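Local coordinates for protein esterase (Thermotoga maritima, PDB 3DOH) that acts as a thermostable esterase, probably hydrolysing carboxylic esters, and couples an alpha/beta-hydrolase fold to an immunoglobulin-like domain at its N-terminal side, at residues A[10-15]-A[135-140]; A[20-25]-A[92-97]; A[58-63]-A[82-87]; A[159-164]-A[191-196]. One frame throughout, in Å; residues are numbered along the deposited sequence.

Contact 1. Residues A[10-15]-A[135-140]; sequences TLITKV and DEKHLI. With SO4 (sulfate ion), chain F; SO4 (sulfate ion), chain G.
Leu-11 and Thr-13 each bond to strand 129-139 in both directions, a regular parallel ladder. Leu-11 N gives to Asp-135 O (2.8 Å) and Leu-11 O takes Lys-137 N; Thr-13 N gives to Lys-137 O (3.1 Å) and Thr-13 O takes Leu-139 N. The first and last strands of the immunoglobulin-like sheet are thereby joined. Packing is close where Ile-12 lays CG2 against Leu-139 CD1 and Ile-12 CD1 against Lys-137 CB (3.8 Å). Elsewhere the same face is looser: Asp-135 turns its carboxylate away, and Lys-137, bent at its second and fourth torsions, carries NZ into a salt bridge with Asp-142 and to a sulfate O1 (3.2 Å). On the face of Leu-11 and Thr-13, His-138 lies alongside Thr-13, whose OG1 sits at the ring edge and bonds to Glu-20. His-138 NE2 points almost straight (175°) at the anti lone pair of Glu-136 OE1, 2.7 Å away and in the ring plane, while ND1 gives to O4 of a second sulfate (2.6 Å). A phenylalanine in place of His-138 would probably leave the sulfate without this donor and take one partner from Glu-136, which also salt-bridges Arg-105. With both nitrogens donating to anions, the imidazole probably carries a positive charge.

Contact 2. Residues A[20-25]-A[92-97]; sequences EKVCAV and SNTIVF
A single beta bridge between Lys-21 and Asn-93 ties strand 19-29 of the immunoglobulin-like domain to the loop that follows strand 80-85. Farther along the same strand, a classic beta bulge sets both Cys-23 and Ala-24 opposite Ile-12. Two backbone bonds make the bridge: Thr-94 N to Glu-20 O (2.9 Å) and Val-22 N to Ser-92 O (3.2 Å). On one side Lys-21 runs extended until its last torsion, which turns NZ to Ser-92 OG (3.3 Å), a hydroxyl also bonded to Asp-89 O. A leucine in place of Lys-21 would probably cost Ser-92 OG this donor and leave that side of the bridge without its lysine-to-serine bond. A buried polar group lies on the other side: Glu-20, with CG anti to the backbone N (chi1 173°), brings OE1 to Thr-94 and into a salt bridge with Arg-105. A water takes Ile-95 N (3.0 Å) and gives to Glu-20 O. The hydroxyl Thr-94 OG1 donates to Glu-20 OE1 at 2.5 Å, coming from above the carboxylate plane.

Contact 3. Residues A[58-63]-A[82-87]; sequences ITKVYA and VLELST
Tyr-62 and Val-82 form a hydrogen-bonded pair in an antiparallel ladder, Val-82 N giving to Tyr-62 O (2.8 Å) and Tyr-62 N to Val-82 O (3.1 Å). Their side chains leave on the same face, and the ring reaches over its partner residue on the neighbouring strand. From CB, the first torsion (chi1 60°) tucks CG between the backbone N and the carbonyl carbon, which carries the ring across to the partner strand. CD2 comes first to Val-82 CB, and Tyr-62 CE2 then lies closer to Val-82 CB (3.6 Å). Along the other edge of the same ring face Tyr-62 CE1 meets Val-82 CG1 (3.7 Å), as does CZ. The valine thus rides over one ring face as a CH-pi contact, with Val-82 CB 3.8 Å from the Tyr-62 centroid and 19° off its normal. At the tip, OH rests beside Val-82 CG1 and is bonded to Leu-69 O. The opposite face of the ladder is aliphatic: Val-61 CG2 touches Leu-83 CD2 (3.7 Å), and Ile-58 CG1 touches Leu-85 CD2 (3.7 Å), both pairs lying side by side. Within the sheet, strand 80-85 runs between strands 53-64 and 19-29, with Leu-83 bonded through its backbone to Val-25; Ile-58 and Leu-83 both pack on Phe-43 and Val-45 of strand 43-48.

Contact 4. Residues A[159-164]-A[191-196]; sequences PYRLFV and YLQVAG. With SO4 (sulfate ion), chain G.
This is a side-chain contact between a strand and a short helix, made chiefly by Arg-161 with Tyr-191, Gln-193 and Val-194. It belongs to the alpha/beta-hydrolase fold, where strand 157-163 lies second from the edge of the mixed sheet and residues 192-195 make a weakly bonded helical turn. The aliphatic base of the arginine does the packing: Arg-161 CB lies 4.0 Å from Val-194 CG2, and Arg-161 CG meets Gln-193 NE2 at 3.6 Å, so the amide touches the aliphatic chain and not the guanidinium. That amide nitrogen finds its polar partners in Asn-190 OD1 and Ala-218 O. Successive bends at its second and third torsions (chi2 -66°, chi3 -71°) fold Arg-161 back, bringing NH1 within 4.0 Å of Tyr-191 CD1. The tyrosine ring is turned steeply to the guanidinium, and its OH reaches away to Glu-20. Phe-144 O and Asn-190 O also receive N-H groups of Arg-161, which probably fixes how the guanidinium is turned. A sulfate, probably from the crystallisation liquor, sits at the guanidinium edge and is bonded to His-138 as well. Its bonds to the arginine are weak: NH1 to O1, and Arg-161 NH2 to both O1 (3.2 Å) and O3 (3.0 Å).

How the contacts relate
The four contacts illustrate how pairing between segments distant in sequence builds a domain while a few side chains join it to the next. Contacts 1, 2 and 3 share the immunoglobulin-like sheet, whose strands 129-139, 8-16, 19-29, 80-85 and 53-64 follow one another across it. Along the chain contact 3 falls within the span of contact 2, and that within the span of contact 1; contact 4 comes afterwards, in the hydrolase fold. The centres of contacts 1 and 2 lie 9 Å apart, those of contacts 3 and 4 about 27 Å. Contact 4 nevertheless touches both contacts 1 and 2: Tyr-191 OH is hydrogen-bonded to Glu-20, its ring meets His-138 edge to face, and a sulfate, probably from the crystallisation liquor, lies between His-138 and Arg-161.

Contact 1. Residues A[10-15]-A[135-140]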
loop_
_atom_site.group_PDB
_atom_site.type_symbol
_atom_site.label_atom_id
_atom_site.label_comp_id
_atom_site.label_asym_id
_atom_site.label_seq_id
_atom_site.Cartn_x
_atom_site.Cartn_y
_atom_site.Cartn_z
ATOM N N THR A 10 -5.301 16.051 -33.189
ATOM C CA THR A 10 -6.216 17.038 -32.709
ATOM C C THR A 10 -6.405 16.818 -31.220
ATOM O O THR A 10 -6.724 15.722 -30.767
ATOM C CB THR A 10 -7.553 16.903 -33.409
ATOM O OG1 THR A 10 -7.359 16.821 -34.824
ATOM C CG2 THR A 10 -8.422 18.088 -33.086
ATOM N N LEU A 11 -6.158 17.873 -30.472
ATOM C CA LEU A 11 -6.378 17.922 -29.051
ATOM C C LEU A 11 -7.849 18.084 -28.746
ATOM O O LEU A 11 -8.451 19.059 -29.173
ATOM C CB LEU A 11 -5.625 19.131 -28.523
ATOM C CG LEU A 11 -4.191 18.891 -28.053
ATOM C CD1 LEU A 11 -3.550 17.744 -28.805
ATOM C CD2 LEU A 11 -3.364 20.183 -28.081
ATOM N N ILE A 12 -8.447 17.141 -28.033
ATOM C CA ILE A 12 -9.837 17.306 -27.633
ATOM C C ILE A 12 -9.886 17.858 -26.196
ATOM O O ILE A 12 -9.327 17.231 -25.255
ATOM C CB ILE A 12 -10.649 15.982 -27.731
ATOM C CG1 ILE A 12 -10.316 15.205 -29.008
ATOM C CG2 ILE A 12 -12.158 16.261 -27.601
ATOM C CD1 ILE A 12 -10.757 15.916 -30.308
ATOM N N THR A 13 -10.516 19.029 -26.039
ATOM C CA THR A 13 -10.768 19.629 -24.732
ATOM C C THR A 13 -12.233 19.586 -24.460
ATOM O O THR A 13 -13.058 19.570 -25.390
ATOM C CB THR A 13 -10.308 21.133 -24.575
ATOM O OG1 THR A 13 -11.056 22.002 -25.449
ATOM C CG2 THR A 13 -8.802 21.306 -24.826
ATOM N N LYS A 14 -12.567 19.591 -23.173
ATOM C CA LYS A 14 -13.933 19.501 -22.746
ATOM C C LYS A 14 -14.008 20.269 -21.428
ATOM O O LYS A 14 -13.023 20.279 -20.647
ATOM C CB LYS A 14 -14.240 18.031 -22.549
ATOM C CG LYS A 14 -15.662 17.704 -22.208
ATOM C CD LYS A 14 -15.678 16.451 -21.383
ATOM C CE LYS A 14 -16.953 15.678 -21.553
ATOM N NZ LYS A 14 -16.946 14.951 -22.853
ATOM N N VAL A 15 -15.135 20.908 -21.139
ATOM C CA VAL A 15 -15.185 21.668 -19.892
ATOM C C VAL A 15 -15.684 20.766 -18.754
ATOM O O VAL A 15 -16.860 20.310 -18.761
ATOM C CB VAL A 15 -16.017 22.992 -20.001
ATOM C CG1 VAL A 15 -15.960 23.791 -18.701
ATOM C CG2 VAL A 15 -15.542 23.852 -21.182
ATOM N N ASP A 135 -4.149 21.004 -34.143
ATOM C CA ASP A 135 -5.565 21.311 -34.056
ATOM C C ASP A 135 -6.020 21.139 -32.624
ATOM O O ASP A 135 -5.643 20.178 -31.954
ATOM C CB ASP A 135 -6.369 20.391 -34.977
ATOM C CG ASP A 135 -6.573 20.982 -36.358
ATOM O OD1 ASP A 135 -7.534 21.759 -36.537
ATOM O OD2 ASP A 135 -5.773 20.669 -37.264
ATOM N N GLU A 136 -6.834 22.073 -32.151
ATOM C CA GLU A 136 -7.607 21.819 -30.963
ATOM C C GLU A 136 -9.029 21.563 -31.477
ATOM O O GLU A 136 -9.323 21.869 -32.618
ATOM C CB GLU A 136 -7.510 23.020 -30.020
ATOM C CG GLU A 136 -6.058 23.494 -29.757
ATOM C CD GLU A 136 -5.930 24.507 -28.610
ATOM O OE1 GLU A 136 -6.946 24.827 -27.978
ATOM O OE2 GLU A 136 -4.813 24.979 -28.320
ATOM N N LYS A 137 -9.892 20.951 -30.677
ATOM C CA LYS A 137 -11.348 20.850 -30.955
ATOM C C LYS A 137 -11.938 21.067 -29.575
ATOM O O LYS A 137 -11.621 20.288 -28.669
ATOM C CB LYS A 137 -11.717 19.430 -31.447
ATOM C CG LYS A 137 -12.920 19.283 -32.363
ATOM C CD LYS A 137 -14.220 19.014 -31.609
ATOM C CE LYS A 137 -15.398 18.601 -32.566
ATOM N NZ LYS A 137 -16.225 19.771 -33.131
ATOM N N HIS A 138 -12.770 22.091 -29.414
ATOM C CA HIS A 138 -13.269 22.474 -28.098
ATOM C C HIS A 138 -14.722 22.052 -27.915
ATOM O O HIS A 138 -15.640 22.749 -28.347
ATOM C CB HIS A 138 -13.128 23.983 -27.891
ATOM C CG HIS A 138 -11.748 24.503 -28.152
ATOM N ND1 HIS A 138 -11.502 25.573 -28.985
ATOM C CD2 HIS A 138 -10.541 24.100 -27.691
ATOM C CE1 HIS A 138 -10.202 25.807 -29.025
ATOM N NE2 HIS A 138 -9.597 24.927 -28.248
ATOM N N LEU A 139 -14.924 20.907 -27.271
ATOM C CA LEU A 139 -16.188 20.187 -27.367
ATOM C C LEU A 139 -17.286 20.892 -26.578
ATOM O O LEU A 139 -17.399 20.722 -25.364
ATOM C CB LEU A 139 -16.025 18.749 -26.870
ATOM C CG LEU A 139 -15.593 17.716 -27.914
ATOM C CD1 LEU A 139 -15.478 16.335 -27.288
ATOM C CD2 LEU A 139 -16.560 17.699 -29.087
ATOM N N ILE A 140 -18.093 21.685 -27.275
ATOM C CA ILE A 140 -19.205 22.389 -26.648
ATOM C C ILE A 140 -18.929 23.885 -26.555
ATOM O O ILE A 140 -19.841 24.704 -26.668
ATOM C CB ILE A 140 -19.496 21.841 -25.237
ATOM C CG1 ILE A 140 -19.766 20.336 -25.295
ATOM C CG2 ILE A 140 -20.673 22.575 -24.614
ATOM C CD1 ILE A 140 -21.108 19.979 -25.896
HETATM S S SO4 F . -19.514 19.477 -30.064
HETATM O O1 SO4 F . -18.277 19.952 -30.682
HETATM O O2 SO4 F . -19.815 18.117 -30.482
HETATM O O3 SO4 F . -20.624 20.298 -30.469
HETATM O O4 SO4 F . -19.430 19.529 -28.613
HETATM S S SO4 G . -13.745 27.936 -30.545
HETATM O O1 SO4 G . -13.255 28.916 -29.577
HETATM O O2 SO4 G . -12.825 27.975 -31.688
HETATM O O3 SO4 G . -15.116 28.248 -30.972
HETATM O O4 SO4 G . -13.731 26.595 -29.947
HETATM O O HOH W 1 -17.314 21.108 -22.661
#

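Contact 2. Residues A[20-25]-A[92-97]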
loop_
_atom_site.group_PDB
_atom_site.type_symbol
_atom_site.label_atom_id
_atom_site.label_comp_id
_atom_site.label_asym_id
_atom_site.label_seq_id
_atom_site.Cartn_x
_atom_site.Cartn_y
_atom_site.Cartn_z
ATOM N N GLU A 20 -11.688 23.582 -18.046
ATOM C CA GLU A 20 -11.462 22.916 -19.320
ATOM C C GLU A 20 -10.159 22.129 -19.301
ATOM O O GLU A 20 -9.110 22.642 -18.911
ATOM C CB GLU A 20 -11.443 23.936 -20.461
ATOM C CG GLU A 20 -11.057 23.351 -21.810
ATOM C CD GLU A 20 -10.490 24.392 -22.756
ATOM O OE1 GLU A 20 -9.819 25.330 -22.276
ATOM O OE2 GLU A 20 -10.715 24.271 -23.978
ATOM N N LYS A 21 -10.240 20.875 -19.728
ATOM C CA LYS A 21 -9.115 19.973 -19.705
ATOM C C LYS A 21 -9.022 19.357 -21.077
ATOM O O LYS A 21 -10.036 19.192 -21.769
ATOM C CB LYS A 21 -9.306 18.825 -18.723
ATOM C CG LYS A 21 -9.570 19.105 -17.215
ATOM C CD LYS A 21 -9.592 17.739 -16.481
ATOM C CE LYS A 21 -9.739 17.863 -15.000
ATOM N NZ LYS A 21 -8.543 18.485 -14.392
ATOM N N VAL A 22 -7.806 19.003 -21.465
ATOM C CA VAL A 22 -7.598 18.168 -22.634
ATOM C C VAL A 22 -7.882 16.707 -22.209
ATOM O O VAL A 22 -7.136 16.135 -21.394
ATOM C CB VAL A 22 -6.145 18.239 -23.152
ATOM C CG1 VAL A 22 -6.050 17.543 -24.467
ATOM C CG2 VAL A 22 -5.683 19.649 -23.305
ATOM N N CYS A 23 -8.932 16.125 -22.794
ATOM C CA CYS A 23 -9.422 14.803 -22.420
ATOM C C CYS A 23 -9.111 13.766 -23.488
ATOM O O CYS A 23 -9.084 12.573 -23.217
ATOM C CB CYS A 23 -10.926 14.842 -22.142
ATOM S SG CYS A 23 -11.902 15.219 -23.587
ATOM N N ALA A 24 -8.872 14.200 -24.714
ATOM C CA ALA A 24 -8.489 13.208 -25.701
ATOM C C ALA A 24 -7.579 13.777 -26.775
ATOM O O ALA A 24 -7.468 14.987 -26.931
ATOM C CB ALA A 24 -9.705 12.551 -26.294
ATOM N N VAL A 25 -6.888 12.890 -27.463
ATOM C CA VAL A 25 -6.104 13.246 -28.606
ATOM C C VAL A 25 -6.613 12.334 -29.711
ATOM O O VAL A 25 -6.687 11.110 -29.535
ATOM C CB VAL A 25 -4.603 13.016 -28.322
ATOM C CG1 VAL A 25 -3.840 12.881 -29.599
ATOM C CG2 VAL A 25 -4.038 14.139 -27.476
ATOM N N SER A 92 -3.594 18.333 -16.772
ATOM C CA SER A 92 -4.701 18.260 -17.692
ATOM C C SER A 92 -5.419 19.607 -17.952
ATOM O O SER A 92 -5.783 19.897 -19.098
ATOM C CB SER A 92 -5.664 17.146 -17.294
ATOM O OG SER A 92 -5.986 17.176 -15.922
ATOM N N ASN A 93 -5.589 20.427 -16.910
ATOM C CA ASN A 93 -6.203 21.759 -17.001
ATOM C C ASN A 93 -5.573 22.649 -18.040
ATOM O O ASN A 93 -4.371 22.625 -18.224
ATOM C CB ASN A 93 -6.149 22.446 -15.655
ATOM C CG ASN A 93 -7.094 21.797 -14.639
ATOM O OD1 ASN A 93 -8.314 21.953 -14.703
ATOM N ND2 ASN A 93 -6.525 21.048 -13.696
ATOM N N THR A 94 -6.378 23.436 -18.735
ATOM C CA THR A 94 -5.818 24.389 -19.706
ATOM C C THR A 94 -5.528 25.753 -19.062
ATOM O O THR A 94 -4.788 26.583 -19.615
ATOM C CB THR A 94 -6.701 24.538 -20.970
ATOM O OG1 THR A 94 -8.003 24.959 -20.585
ATOM C CG2 THR A 94 -6.813 23.215 -21.690
ATOM N N ILE A 95 -6.079 25.963 -17.878
ATOM C CA ILE A 95 -6.071 27.276 -17.290
ATOM C C ILE A 95 -5.200 27.282 -16.061
ATOM O O ILE A 95 -5.510 26.612 -15.082
ATOM C CB ILE A 95 -7.509 27.749 -16.925
ATOM C CG1 ILE A 95 -8.395 27.767 -18.184
ATOM C CG2 ILE A 95 -7.460 29.121 -16.177
ATOM C CD1 ILE A 95 -9.873 28.067 -17.942
ATOM N N VAL A 96 -4.115 28.043 -16.092
ATOM C CA VAL A 96 -3.342 28.226 -14.874
ATOM C C VAL A 96 -3.877 29.439 -14.102
ATOM O O VAL A 96 -4.034 30.530 -14.659
ATOM C CB VAL A 96 -1.773 28.219 -15.094
ATOM C CG1 VAL A 96 -1.269 29.549 -15.627
ATOM C CG2 VAL A 96 -1.021 27.819 -13.784
ATOM N N PHE A 97 -4.213 29.184 -12.834
ATOM C CA PHE A 97 -4.643 30.196 -11.877
ATOM C C PHE A 97 -3.451 31.045 -11.503
ATOM O O PHE A 97 -2.720 30.682 -10.599
ATOM C CB PHE A 97 -5.165 29.561 -10.556
ATOM C CG PHE A 97 -6.298 28.570 -10.732
ATOM C CD1 PHE A 97 -7.524 28.964 -11.302
ATOM C CD2 PHE A 97 -6.145 27.235 -10.298
ATOM C CE1 PHE A 97 -8.587 28.046 -11.467
ATOM C CE2 PHE A 97 -7.190 26.289 -10.454
ATOM C CZ PHE A 97 -8.425 26.704 -11.043
HETATM O O HOH W 2 -8.499 24.347 -17.025
#

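Contact 3. Residues A[58-63]-A[82-87]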
loop_
_atom_site.group_PDB
_atom_site.type_symbol
_atom_site.label_atom_id
_atom_site.label_comp_id
_atom_site.label_asym_id
_atom_site.label_seq_id
_atom_site.Cartn_x
_atom_site.Cartn_y
_atom_site.Cartn_z
ATOM N N ILE A 58 -2.783 7.708 -20.978
ATOM C CA ILE A 58 -3.772 7.205 -21.957
ATOM C C ILE A 58 -4.608 6.061 -21.356
ATOM O O ILE A 58 -4.094 5.001 -21.092
ATOM C CB ILE A 58 -3.087 6.748 -23.281
ATOM C CG1 ILE A 58 -2.271 7.889 -23.882
ATOM C CG2 ILE A 58 -4.110 6.379 -24.291
ATOM C CD1 ILE A 58 -1.012 7.459 -24.657
ATOM N N THR A 59 -5.896 6.267 -21.134
ATOM C CA THR A 59 -6.680 5.249 -20.428
ATOM C C THR A 59 -7.397 4.206 -21.328
ATOM O O THR A 59 -7.592 3.063 -20.903
ATOM C CB THR A 59 -7.698 5.888 -19.465
ATOM O OG1 THR A 59 -8.439 6.889 -20.167
ATOM C CG2 THR A 59 -6.995 6.552 -18.326
ATOM N N LYS A 60 -7.819 4.607 -22.534
ATOM C CA LYS A 60 -8.334 3.656 -23.542
ATOM C C LYS A 60 -7.920 4.137 -24.940
ATOM O O LYS A 60 -7.817 5.339 -25.148
ATOM C CB LYS A 60 -9.877 3.507 -23.501
ATOM C CG LYS A 60 -10.624 3.768 -22.149
ATOM C CD LYS A 60 -10.591 2.592 -21.120
ATOM C CE LYS A 60 -11.925 2.458 -20.337
ATOM N NZ LYS A 60 -12.697 3.771 -20.128
ATOM N N VAL A 61 -7.666 3.220 -25.881
ATOM C CA VAL A 61 -7.568 3.558 -27.329
ATOM C C VAL A 61 -8.713 2.941 -28.139
ATOM O O VAL A 61 -9.097 1.802 -27.884
ATOM C CB VAL A 61 -6.246 3.084 -27.995
ATOM C CG1 VAL A 61 -6.158 3.630 -29.419
ATOM C CG2 VAL A 61 -5.056 3.545 -27.235
ATOM N N TYR A 62 -9.235 3.680 -29.118
ATOM C CA TYR A 62 -10.246 3.146 -30.062
ATOM C C TYR A 62 -10.313 3.896 -31.420
ATOM O O TYR A 62 -9.679 4.936 -31.613
ATOM C CB TYR A 62 -11.643 3.031 -29.401
ATOM C CG TYR A 62 -12.216 4.349 -28.882
ATOM C CD1 TYR A 62 -11.992 4.764 -27.559
ATOM C CD2 TYR A 62 -12.956 5.174 -29.713
ATOM C CE1 TYR A 62 -12.492 5.970 -27.081
ATOM C CE2 TYR A 62 -13.461 6.382 -29.250
ATOM C CZ TYR A 62 -13.232 6.776 -27.934
ATOM O OH TYR A 62 -13.720 7.984 -27.504
ATOM N N ALA A 63 -11.082 3.365 -32.360
ATOM C CA ALA A 63 -11.206 4.036 -33.640
ATOM C C ALA A 63 -12.640 4.315 -34.011
ATOM O O ALA A 63 -13.523 3.551 -33.657
ATOM C CB ALA A 63 -10.546 3.226 -34.705
ATOM N N VAL A 82 -8.641 7.555 -31.510
ATOM C CA VAL A 82 -8.872 8.263 -30.287
ATOM C C VAL A 82 -8.035 7.692 -29.168
ATOM O O VAL A 82 -8.058 6.494 -28.896
ATOM C CB VAL A 82 -10.350 8.184 -29.862
ATOM C CG1 VAL A 82 -10.557 8.774 -28.413
ATOM C CG2 VAL A 82 -11.215 8.930 -30.849
ATOM N N LEU A 83 -7.318 8.584 -28.508
ATOM C CA LEU A 83 -6.559 8.253 -27.328
ATOM C C LEU A 83 -7.217 9.024 -26.218
ATOM O O LEU A 83 -7.134 10.246 -26.191
ATOM C CB LEU A 83 -5.129 8.783 -27.477
ATOM C CG LEU A 83 -4.279 8.324 -28.662
ATOM C CD1 LEU A 83 -2.952 8.989 -28.556
ATOM C CD2 LEU A 83 -4.137 6.806 -28.680
ATOM N N GLU A 84 -7.886 8.345 -25.304
ATOM C CA GLU A 84 -8.512 9.042 -24.206
ATOM C C GLU A 84 -7.502 9.254 -23.076
ATOM O O GLU A 84 -6.633 8.427 -22.838
ATOM C CB GLU A 84 -9.781 8.285 -23.807
ATOM C CG GLU A 84 -9.924 7.980 -22.332
ATOM C CD GLU A 84 -11.354 8.112 -21.842
ATOM O OE1 GLU A 84 -12.301 7.875 -22.643
ATOM O OE2 GLU A 84 -11.515 8.485 -20.651
ATOM N N LEU A 85 -7.597 10.374 -22.383
ATOM C CA LEU A 85 -6.611 10.726 -21.343
ATOM C C LEU A 85 -7.202 10.868 -19.928
ATOM O O LEU A 85 -8.304 11.365 -19.764
ATOM C CB LEU A 85 -5.873 12.008 -21.744
ATOM C CG LEU A 85 -5.406 12.053 -23.208
ATOM C CD1 LEU A 85 -4.931 13.456 -23.485
ATOM C CD2 LEU A 85 -4.300 11.018 -23.526
ATOM N N SER A 86 -6.463 10.447 -18.908
ATOM C CA SER A 86 -6.975 10.561 -17.558
ATOM C C SER A 86 -7.259 11.984 -17.251
ATOM O O SER A 86 -6.391 12.820 -17.333
ATOM C CB SER A 86 -6.020 10.016 -16.475
ATOM O OG SER A 86 -6.648 10.131 -15.180
ATOM N N THR A 87 -8.482 12.253 -16.856
ATOM C CA THR A 87 -8.822 13.592 -16.408
ATOM C C THR A 87 -8.246 13.910 -15.034
ATOM O O THR A 87 -8.430 14.989 -14.561
ATOM C CB THR A 87 -10.346 13.842 -16.469
ATOM O OG1 THR A 87 -10.792 14.333 -15.195
ATOM C CG2 THR A 87 -11.109 12.542 -16.761
#

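Contact 4. Residues A[159-164]-A[191-196]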
loop_
_atom_site.group_PDB
_atom_site.type_symbol
_atom_site.label_atom_id
_atom_site.label_comp_id
_atom_site.label_asym_id
_atom_site.label_seq_id
_atom_site.Cartn_x
_atom_site.Cartn_y
_atom_site.Cartn_z
ATOM N N PRO A 159 -16.728 41.437 -24.971
ATOM C CA PRO A 159 -16.809 40.206 -25.753
ATOM C C PRO A 159 -17.841 39.249 -25.119
ATOM O O PRO A 159 -17.976 39.207 -23.862
ATOM C CB PRO A 159 -15.382 39.628 -25.654
ATOM C CG PRO A 159 -14.568 40.642 -24.916
ATOM C CD PRO A 159 -15.519 41.461 -24.123
ATOM N N TYR A 160 -18.570 38.515 -25.964
ATOM C CA TYR A 160 -19.486 37.498 -25.463
ATOM C C TYR A 160 -19.628 36.268 -26.336
ATOM O O TYR A 160 -19.319 36.278 -27.520
ATOM C CB TYR A 160 -20.847 38.104 -25.135
ATOM C CG TYR A 160 -21.675 38.555 -26.320
ATOM C CD1 TYR A 160 -21.456 39.813 -26.939
ATOM C CD2 TYR A 160 -22.707 37.744 -26.811
ATOM C CE1 TYR A 160 -22.246 40.237 -28.023
ATOM C CE2 TYR A 160 -23.500 38.148 -27.880
ATOM C CZ TYR A 160 -23.267 39.397 -28.477
ATOM O OH TYR A 160 -24.069 39.764 -29.535
ATOM N N ARG A 161 -20.052 35.187 -25.709
ATOM C CA ARG A 161 -20.239 33.922 -26.389
ATOM C C ARG A 161 -21.700 33.622 -26.225
ATOM O O ARG A 161 -22.230 33.763 -25.126
ATOM C CB ARG A 161 -19.415 32.781 -25.742
ATOM C CG ARG A 161 -17.904 32.932 -25.675
ATOM C CD ARG A 161 -17.196 32.934 -27.018
ATOM N NE ARG A 161 -17.177 31.643 -27.692
ATOM C CZ ARG A 161 -16.082 30.988 -28.100
ATOM N NH1 ARG A 161 -14.852 31.474 -27.921
ATOM N NH2 ARG A 161 -16.231 29.815 -28.701
ATOM N N LEU A 162 -22.336 33.186 -27.301
ATOM C CA LEU A 162 -23.769 32.916 -27.308
ATOM C C LEU A 162 -24.054 31.564 -27.932
ATOM O O LEU A 162 -23.579 31.299 -29.017
ATOM C CB LEU A 162 -24.483 33.990 -28.131
ATOM C CG LEU A 162 -25.958 33.763 -28.482
ATOM C CD1 LEU A 162 -26.866 34.173 -27.319
ATOM C CD2 LEU A 162 -26.314 34.563 -29.721
ATOM N N PHE A 163 -24.829 30.726 -27.258
ATOM C CA PHE A 163 -25.272 29.420 -27.813
ATOM C C PHE A 163 -26.655 29.592 -28.411
ATOM O O PHE A 163 -27.561 30.067 -27.763
ATOM C CB PHE A 163 -25.311 28.331 -26.712
ATOM C CG PHE A 163 -25.818 26.948 -27.162
ATOM C CD1 PHE A 163 -24.913 25.957 -27.622
ATOM C CD2 PHE A 163 -27.169 26.599 -27.021
ATOM C CE1 PHE A 163 -25.353 24.634 -27.961
ATOM C CE2 PHE A 163 -27.637 25.296 -27.376
ATOM C CZ PHE A 163 -26.713 24.309 -27.854
ATOM N N VAL A 164 -26.817 29.193 -29.650
ATOM C CA VAL A 164 -28.116 29.225 -30.291
ATOM C C VAL A 164 -28.608 27.772 -30.460
ATOM O O VAL A 164 -27.881 26.950 -30.970
ATOM C CB VAL A 164 -27.971 29.962 -31.670
ATOM C CG1 VAL A 164 -29.237 29.851 -32.544
ATOM C CG2 VAL A 164 -27.565 31.440 -31.443
ATOM N N TYR A 191 -12.835 33.634 -24.059
ATOM C CA TYR A 191 -12.761 32.179 -23.943
ATOM C C TYR A 191 -12.899 31.742 -22.494
ATOM O O TYR A 191 -13.723 30.893 -22.152
ATOM C CB TYR A 191 -11.444 31.662 -24.525
ATOM C CG TYR A 191 -11.442 30.179 -24.816
ATOM C CD1 TYR A 191 -11.713 29.701 -26.091
ATOM C CD2 TYR A 191 -11.169 29.256 -23.815
ATOM C CE1 TYR A 191 -11.713 28.345 -26.362
ATOM C CE2 TYR A 191 -11.166 27.898 -24.075
ATOM C CZ TYR A 191 -11.438 27.449 -25.350
ATOM O OH TYR A 191 -11.437 26.098 -25.615
ATOM N N LEU A 192 -12.072 32.343 -21.652
ATOM C CA LEU A 192 -12.065 32.102 -20.205
ATOM C C LEU A 192 -13.416 31.852 -19.560
ATOM O O LEU A 192 -13.551 30.892 -18.792
ATOM C CB LEU A 192 -11.395 33.263 -19.504
ATOM C CG LEU A 192 -10.068 32.948 -18.823
ATOM C CD1 LEU A 192 -9.385 31.644 -19.299
ATOM C CD2 LEU A 192 -9.167 34.147 -18.993
ATOM N N GLN A 193 -14.404 32.683 -19.899
ATOM C CA GLN A 193 -15.666 32.753 -19.133
ATOM C C GLN A 193 -16.577 31.581 -19.454
ATOM O O GLN A 193 -17.628 31.345 -18.813
ATOM C CB GLN A 193 -16.370 34.120 -19.320
ATOM C CG GLN A 193 -17.245 34.292 -20.556
ATOM C CD GLN A 193 -16.453 34.615 -21.809
ATOM O OE1 GLN A 193 -15.226 34.466 -21.838
ATOM N NE2 GLN A 193 -17.150 35.062 -22.859
ATOM N N VAL A 194 -16.128 30.826 -20.441
ATOM C CA VAL A 194 -16.873 29.724 -20.948
ATOM C C VAL A 194 -16.065 28.437 -20.662
ATOM O O VAL A 194 -16.559 27.332 -20.838
ATOM C CB VAL A 194 -17.209 30.034 -22.455
ATOM C CG1 VAL A 194 -16.608 29.040 -23.437
ATOM C CG2 VAL A 194 -18.702 30.257 -22.670
ATOM N N ALA A 195 -14.839 28.571 -20.183
ATOM C CA ALA A 195 -13.994 27.421 -20.029
ATOM C C ALA A 195 -13.574 27.192 -18.574
ATOM O O ALA A 195 -13.168 26.091 -18.188
ATOM C CB ALA A 195 -12.794 27.571 -20.888
ATOM N N GLY A 196 -13.674 28.228 -17.761
ATOM C CA GLY A 196 -13.205 28.138 -16.380
ATOM C C GLY A 196 -14.011 27.195 -15.508
ATOM O O GLY A 196 -13.471 26.641 -14.566
HETATM S S SO4 G . -13.745 27.936 -30.545
HETATM O O1 SO4 G . -13.255 28.916 -29.577
HETATM O O2 SO4 G . -12.825 27.975 -31.688
HETATM O O3 SO4 G . -15.116 28.248 -30.972
HETATM O O4 SO4 G . -13.731 26.595 -29.947
#